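Local atomic coordinates of sugar ABC transporter, sugar-binding protein (Streptococcus pneumoniae, PDB entry 2HEU), a protein that probably serves as the extracellular solute-binding component of an ABC transporter, capturing sugars for import into the pneumococcal cell. Residues I131-K135 against D136-E140. Residues are numbered along the deposited sequence; the frame is centred on the assembly and turned at random. Where two conformers were deposited one is given.
Sequences IYYNK and DKFEE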
loop_
_atom_site.group_PDB
_atom_site.type_symbol
_atom_site.label_atom_id
_atom_site.label_comp_id
_atom_site.label_asym_id
_atom_site.label_seq_id
_atom_site.Cartn_x
_atom_site.Cartn_y
_atom_site.Cartn_z
ATOM N N ILE A 131 4.554 -4.200 -10.958
ATOM C CA ILE A 131 5.080 -3.637 -12.173
ATOM C C ILE A 131 3.913 -3.422 -13.146
ATOM O O ILE A 131 3.222 -4.367 -13.527
ATOM C CB ILE A 131 6.136 -4.516 -12.885
ATOM C CG1 ILE A 131 7.211 -4.988 -11.868
ATOM C CG2 ILE A 131 6.736 -3.807 -14.024
ATOM C CD1 ILE A 131 8.024 -3.886 -11.235
ATOM N N TYR A 132 3.678 -2.148 -13.519
ATOM C CA TYR A 132 2.746 -1.856 -14.667
ATOM C C TYR A 132 3.435 -2.176 -15.928
ATOM O O TYR A 132 4.639 -1.916 -16.101
ATOM C CB TYR A 132 2.392 -0.344 -14.646
ATOM C CG TYR A 132 1.517 0.032 -13.481
ATOM C CD1 TYR A 132 0.127 0.002 -13.632
ATOM C CD2 TYR A 132 2.017 0.364 -12.260
ATOM C CE1 TYR A 132 -0.713 0.349 -12.583
ATOM C CE2 TYR A 132 1.190 0.690 -11.215
ATOM C CZ TYR A 132 -0.196 0.680 -11.392
ATOM O OH TYR A 132 -1.058 1.020 -10.368
ATOM N N TYR A 133 2.669 -2.758 -16.887
ATOM C CA TYR A 133 3.263 -3.042 -18.188
ATOM C C TYR A 133 2.242 -2.828 -19.264
ATOM O O TYR A 133 0.999 -2.810 -19.072
ATOM C CB TYR A 133 3.824 -4.488 -18.255
ATOM C CG TYR A 133 2.808 -5.625 -18.331
ATOM C CD1 TYR A 133 2.100 -6.056 -17.222
ATOM C CD2 TYR A 133 2.594 -6.255 -19.543
ATOM C CE1 TYR A 133 1.208 -7.084 -17.314
ATOM C CE2 TYR A 133 1.655 -7.287 -19.637
ATOM C CZ TYR A 133 0.981 -7.707 -18.514
ATOM O OH TYR A 133 0.078 -8.725 -18.619
ATOM N N ASN A 134 2.760 -2.642 -20.477
ATOM C CA ASN A 134 1.966 -2.392 -21.671
ATOM C C ASN A 134 1.649 -3.719 -22.372
ATOM O O ASN A 134 2.532 -4.300 -23.006
ATOM C CB ASN A 134 2.766 -1.472 -22.568
ATOM C CG ASN A 134 2.100 -0.994 -23.834
ATOM O OD1 ASN A 134 2.319 0.233 -24.214
ATOM N ND2 ASN A 134 1.344 -1.786 -24.457
ATOM N N LYS A 135 0.391 -4.174 -22.224
ATOM C CA LYS A 135 0.050 -5.475 -22.797
ATOM C C LYS A 135 0.213 -5.501 -24.284
ATOM O O LYS A 135 0.630 -6.511 -24.902
ATOM C CB LYS A 135 -1.376 -5.875 -22.432
ATOM C CG LYS A 135 -1.652 -6.096 -20.994
ATOM C CD LYS A 135 -3.126 -6.505 -20.746
ATOM C CE LYS A 135 -3.450 -6.925 -19.385
ATOM N NZ LYS A 135 -4.899 -7.237 -19.228
ATOM N N ASP A 136 -0.172 -4.413 -24.957
ATOM C CA ASP A 136 -0.139 -4.326 -26.421
ATOM C C ASP A 136 1.247 -4.493 -26.920
ATOM O O ASP A 136 1.516 -5.258 -27.863
ATOM C CB ASP A 136 -0.703 -3.003 -26.964
ATOM C CG ASP A 136 -2.159 -2.752 -26.645
ATOM O OD1 ASP A 136 -2.668 -3.171 -25.617
ATOM O OD2 ASP A 136 -2.767 -1.961 -27.410
ATOM N N LYS A 137 2.205 -3.789 -26.323
ATOM C CA LYS A 137 3.593 -3.883 -26.719
ATOM C C LYS A 137 4.177 -5.215 -26.378
ATOM O O LYS A 137 4.979 -5.756 -27.184
ATOM C CB LYS A 137 4.447 -2.741 -26.155
ATOM C CG LYS A 137 4.145 -1.432 -26.795
ATOM C CD LYS A 137 4.409 -1.405 -28.298
ATOM C CE LYS A 137 5.779 -1.234 -28.662
ATOM N NZ LYS A 137 5.847 -0.833 -30.141
ATOM N N PHE A 138 3.884 -5.767 -25.240
ATOM C CA PHE A 138 4.383 -7.105 -24.961
ATOM C C PHE A 138 3.865 -8.077 -26.059
ATOM O O PHE A 138 4.596 -8.971 -26.479
ATOM C CB PHE A 138 3.939 -7.628 -23.557
ATOM C CG PHE A 138 4.826 -7.218 -22.414
ATOM C CD1 PHE A 138 5.342 -5.946 -22.301
ATOM C CD2 PHE A 138 5.174 -8.131 -21.444
ATOM C CE1 PHE A 138 6.135 -5.594 -21.222
ATOM C CE2 PHE A 138 5.998 -7.777 -20.354
ATOM C CZ PHE A 138 6.492 -6.491 -20.288
ATOM N N GLU A 139 2.610 -8.000 -26.393
ATOM C CA GLU A 139 2.060 -8.920 -27.442
ATOM C C GLU A 139 2.782 -8.686 -28.742
ATOM O O GLU A 139 3.190 -9.657 -29.436
ATOM C CB GLU A 139 0.556 -8.733 -27.520
ATOM C CG GLU A 139 -0.090 -9.796 -28.349
ATOM C CD GLU A 139 -1.549 -9.560 -28.559
ATOM O OE1 GLU A 139 -1.967 -8.373 -28.556
ATOM O OE2 GLU A 139 -2.268 -10.567 -28.803
ATOM N N GLU A 140 3.046 -7.450 -29.134
ATOM C CA GLU A 140 3.671 -7.128 -30.481
ATOM C C GLU A 140 5.096 -7.609 -30.509
ATOM O O GLU A 140 5.664 -7.878 -31.610
ATOM C CB GLU A 140 3.683 -5.597 -30.746
ATOM C CG GLU A 140 4.497 -5.096 -32.067
ATOM C CD GLU A 140 4.764 -3.602 -32.086
ATOM O OE1 GLU A 140 4.422 -2.928 -31.118
ATOM O OE2 GLU A 140 5.306 -3.085 -33.070
#
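With chi1 at 73°, Tyr133 tucks its ring in over its own backbone, on the side of Phe138, and a chi1 of -86° turns the Phe138 ring back along the strand to meet it. Together these torsions bring the two rings against each other where the strand runs directly into a helix. Tyr133 CD2 sits over the centre of one face of the Phe138 ring, 3.7 Å from Phe138 CD2, while Tyr133 CB lies 3.9 Å from Phe138 CZ. The ring planes meet at 49°, an oblique pairing with centroids 4.8 Å apart. Met253 of strand 253-257 touches both residues, so the pair belongs to an apolar cluster between the helix and the small antiparallel sheet.

The backbone beneath makes the turn. Phe138 N donates to Asn134 O at 3.0 Å, and Glu139 N follows to Lys135 O at 2.9 Å. With the first of these bonds, the chain passes from strand to helical pairing without an intervening loop. Asn134 stands at the N-cap position, and its side chain packs obliquely across Lys137, with Asn134 CG 3.6 Å from Lys137 CG.

In one conformer of Glu140, Lys137 NZ reaches one turn on to form a salt bridge of 2.7 Å with Glu140 OE1; a second conformer of Glu140 leaves it doubtful how constant this bridge is. Asp136, in the first turn, directs OD1 to the backbone N of Lys272, tying the helix start to the chain just ahead of strand 273-276. The whole is a tight strand-to-helix junction: the central strand 129-134 of a three-stranded antiparallel sheet passes through an N-cap asparagine into helix 135-141, within a solute-binding protein of the periplasmic-binding-protein clan.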